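Long-range contact in polycyclic ketone monooxygenase (PDB 5MQ6), which catalyses Baeyer-Villiger oxidation of ketones, particularly bulky polycyclic ones, inserting one oxygen atom beside the carbonyl with the help of FAD and NADPH: residues 84-89 with 109-114. Numbering follows the deposited sequence.
With FAD (flavin-adenine dinucleotide), chain B.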
loop_
_atom_site.group_PDB
_atom_site.type_symbol
_atom_site.label_atom_id
_atom_site.label_comp_id
_atom_site.label_asym_id
_atom_site.label_seq_id
_atom_site.Cartn_x
_atom_site.Cartn_y
_atom_site.Cartn_z
ATOM N N LEU A 84 4.888 -2.890 -15.271
ATOM C CA LEU A 84 5.866 -2.778 -14.199
ATOM C C LEU A 84 5.158 -3.209 -12.948
ATOM O O LEU A 84 4.159 -2.602 -12.531
ATOM C CB LEU A 84 6.388 -1.350 -14.066
ATOM C CG LEU A 84 7.606 -1.031 -13.208
ATOM C CD1 LEU A 84 8.205 0.323 -13.548
ATOM C CD2 LEU A 84 7.199 -0.904 -11.761
ATOM N N GLY A 85 5.631 -4.324 -12.405
ATOM C CA GLY A 85 5.040 -4.948 -11.278
ATOM C C GLY A 85 4.339 -6.261 -11.604
ATOM O O GLY A 85 3.511 -6.289 -12.488
ATOM N N ALA A 86 4.631 -7.277 -10.811
ATOM C CA ALA A 86 4.137 -8.596 -10.948
ATOM C C ALA A 86 3.427 -9.039 -9.638
ATOM O O ALA A 86 3.229 -10.240 -9.367
ATOM C CB ALA A 86 5.294 -9.494 -11.292
ATOM N N GLY A 87 2.979 -8.051 -8.859
ATOM C CA GLY A 87 2.103 -8.345 -7.748
ATOM C C GLY A 87 0.669 -8.506 -8.252
ATOM O O GLY A 87 0.435 -8.659 -9.452
ATOM N N TYR A 88 -0.298 -8.490 -7.329
ATOM C CA TYR A 88 -1.719 -8.620 -7.684
ATOM C C TYR A 88 -2.151 -7.559 -8.688
ATOM O O TYR A 88 -2.956 -7.823 -9.570
ATOM C CB TYR A 88 -2.654 -8.587 -6.474
ATOM C CG TYR A 88 -2.633 -9.827 -5.629
ATOM C CD1 TYR A 88 -2.265 -11.076 -6.129
ATOM C CD2 TYR A 88 -3.050 -9.786 -4.299
ATOM C CE1 TYR A 88 -2.273 -12.228 -5.290
ATOM C CE2 TYR A 88 -3.079 -10.915 -3.524
ATOM C CZ TYR A 88 -2.701 -12.134 -4.009
ATOM O OH TYR A 88 -2.799 -13.248 -3.220
ATOM N N GLY A 89 -1.628 -6.364 -8.566
ATOM C CA GLY A 89 -1.949 -5.341 -9.535
ATOM C C GLY A 89 -1.512 -5.605 -10.951
ATOM O O GLY A 89 -2.292 -5.499 -11.870
ATOM N N ILE A 109 3.169 -9.224 -23.948
ATOM C CA ILE A 109 3.331 -8.865 -22.543
ATOM C C ILE A 109 4.716 -9.197 -22.063
ATOM O O ILE A 109 5.156 -10.325 -22.230
ATOM C CB ILE A 109 2.310 -9.579 -21.631
ATOM C CG1 ILE A 109 0.875 -9.037 -21.922
ATOM C CG2 ILE A 109 2.703 -9.370 -20.112
ATOM C CD1 ILE A 109 -0.228 -9.656 -21.041
ATOM N N LEU A 110 5.371 -8.217 -21.407
ATOM C CA LEU A 110 6.455 -8.440 -20.510
ATOM C C LEU A 110 6.136 -7.760 -19.220
ATOM O O LEU A 110 5.945 -6.556 -19.190
ATOM C CB LEU A 110 7.825 -7.994 -21.062
ATOM C CG LEU A 110 9.002 -8.362 -20.120
ATOM C CD1 LEU A 110 9.268 -9.850 -20.145
ATOM C CD2 LEU A 110 10.277 -7.616 -20.474
ATOM N N MET A 111 6.131 -8.550 -18.161
ATOM C CA MET A 111 5.976 -8.036 -16.799
ATOM C C MET A 111 7.374 -7.914 -16.245
ATOM O O MET A 111 8.205 -8.838 -16.456
ATOM C CB MET A 111 5.110 -8.955 -15.910
ATOM C CG MET A 111 3.739 -9.293 -16.548
ATOM S SD MET A 111 2.802 -10.468 -15.528
ATOM C CE MET A 111 2.254 -9.312 -14.285
ATOM N N VAL A 112 7.642 -6.783 -15.590
ATOM C CA VAL A 112 8.964 -6.502 -15.031
ATOM C C VAL A 112 8.827 -6.170 -13.574
ATOM O O VAL A 112 8.002 -5.327 -13.170
ATOM C CB VAL A 112 9.677 -5.341 -15.781
ATOM C CG1 VAL A 112 11.134 -5.118 -15.331
ATOM C CG2 VAL A 112 9.661 -5.660 -17.275
ATOM N N ASP A 113 9.683 -6.795 -12.759
ATOM C CA ASP A 113 9.613 -6.622 -11.325
ATOM C C ASP A 113 11.015 -6.853 -10.747
ATOM O O ASP A 113 11.728 -7.766 -11.139
ATOM C CB ASP A 113 8.619 -7.637 -10.757
ATOM C CG ASP A 113 8.053 -7.239 -9.357
ATOM O OD1 ASP A 113 8.790 -6.660 -8.528
ATOM O OD2 ASP A 113 6.867 -7.539 -9.095
ATOM N N ALA A 114 11.364 -6.070 -9.761
ATOM C CA ALA A 114 12.573 -6.230 -8.947
ATOM C C ALA A 114 12.488 -7.470 -8.074
ATOM O O ALA A 114 13.483 -8.012 -7.760
ATOM C CB ALA A 114 12.812 -4.984 -8.085
HETATM P PA FAD B . 2.927 -4.502 -5.034
HETATM O O1A FAD B . 3.706 -3.567 -4.170
HETATM O O2A FAD B . 2.285 -5.751 -4.457
HETATM O O5B FAD B . 3.882 -4.974 -6.235
HETATM C C5B FAD B . 4.617 -4.037 -6.947
HETATM C C4B FAD B . 5.955 -4.651 -7.306
HETATM O O4B FAD B . 6.592 -3.742 -8.223
HETATM C C3B FAD B . 6.928 -4.863 -6.150
HETATM O O3B FAD B . 7.527 -6.129 -6.255
HETATM C C2B FAD B . 7.955 -3.782 -6.343
HETATM O O2B FAD B . 9.221 -4.141 -5.845
HETATM C C1B FAD B . 7.939 -3.628 -7.848
HETATM N N9A FAD B . 8.490 -2.371 -8.292
HETATM C C8A FAD B . 8.126 -1.127 -7.868
HETATM N N7A FAD B . 8.898 -0.239 -8.487
HETATM C C5A FAD B . 9.774 -0.863 -9.293
HETATM C C6A FAD B . 10.824 -0.425 -10.230
HETATM N N6A FAD B . 11.187 0.822 -10.446
HETATM N N1A FAD B . 11.387 -1.407 -10.885
HETATM C C2A FAD B . 11.086 -2.713 -10.693
HETATM N N3A FAD B . 10.180 -3.213 -9.884
HETATM C C4A FAD B . 9.509 -2.281 -9.138
HETATM N N1 FAD B . -3.642 -4.064 1.299
HETATM C C2 FAD B . -4.938 -4.491 1.454
HETATM O O2 FAD B . -5.840 -3.999 0.789
HETATM N N3 FAD B . -5.238 -5.454 2.337
HETATM C C4 FAD B . -4.268 -6.008 3.083
HETATM O O4 FAD B . -4.604 -6.887 3.865
HETATM C C4X FAD B . -2.849 -5.623 2.996
HETATM N N5 FAD B . -1.832 -6.148 3.758
HETATM C C5X FAD B . -0.573 -5.685 3.560
HETATM C C6 FAD B . 0.545 -6.216 4.369
HETATM C C7 FAD B . 1.875 -5.646 4.082
HETATM C C7M FAD B . 3.093 -6.119 4.843
HETATM C C8 FAD B . 2.097 -4.580 3.062
HETATM C C8M FAD B . 3.469 -3.986 2.751
HETATM C C9 FAD B . 1.025 -4.100 2.335
HETATM C C9A FAD B . -0.287 -4.610 2.546
HETATM N N10 FAD B . -1.340 -4.064 1.792
HETATM C C10 FAD B . -2.624 -4.581 1.990
HETATM C "C1'" FAD B . -1.125 -3.058 0.728
HETATM C "C2'" FAD B . -0.600 -3.868 -0.529
HETATM O "O2'" FAD B . 0.607 -3.257 -1.005
HETATM C "C3'" FAD B . -1.644 -4.029 -1.687
HETATM O "O3'" FAD B . -2.797 -4.711 -1.186
HETATM C "C4'" FAD B . -1.231 -4.891 -2.904
HETATM O "O4'" FAD B . -0.482 -6.143 -2.574
HETATM C "C5'" FAD B . -0.442 -4.030 -3.912
HETATM O "O5'" FAD B . -0.441 -4.752 -5.182
HETATM P P FAD B . 0.426 -4.001 -6.327
HETATM O O1P FAD B . 0.716 -5.121 -7.393
HETATM O O2P FAD B . -0.324 -2.700 -6.646
HETATM O O3P FAD B . 1.803 -3.493 -5.582
#
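The carboxylate of Asp113 meets the backbone of Ala86 with one oxygen and the cofactor with the other. Its OD2 accepts the N-H of Ala86 (N to OD2, 2.8 Å) on the anti side, the donor lying 32° out of the carboxylate plane, while OD1 takes the O3B hydroxyl of the adenosine ribose of FAD at 2.7 Å and also the amide of Ala115. With CG anti to the backbone N (chi1 -159°), the group swings from the strand end across to the glycine-rich turn. Were the acid replaced by alanine, the ribose hydroxyl and the Ala86 amide would probably both lose the carboxylate that links them. This is the beta-alpha-beta unit of a Rossmann-type dinucleotide fold: strand 78-84 turns through Gly85 and Gly87 into helix 88-99, whose first turn offers Gly89 N to FAD O1P (2.9 Å); a CB on Gly87 would clash with that oxygen. Parallel strand 109-112 lies alongside, joined by the hydrogen bond from Gly85 N to Val112 O (2.7 Å). Met111 bends at chi3 (77°) to set its CE methyl 3.7 Å from Gly85 O and against the CA of Ala86. At the adenine, Leu84 CD2 lies 3.6 Å from FAD C5A, and Ala114 N donates to N3A.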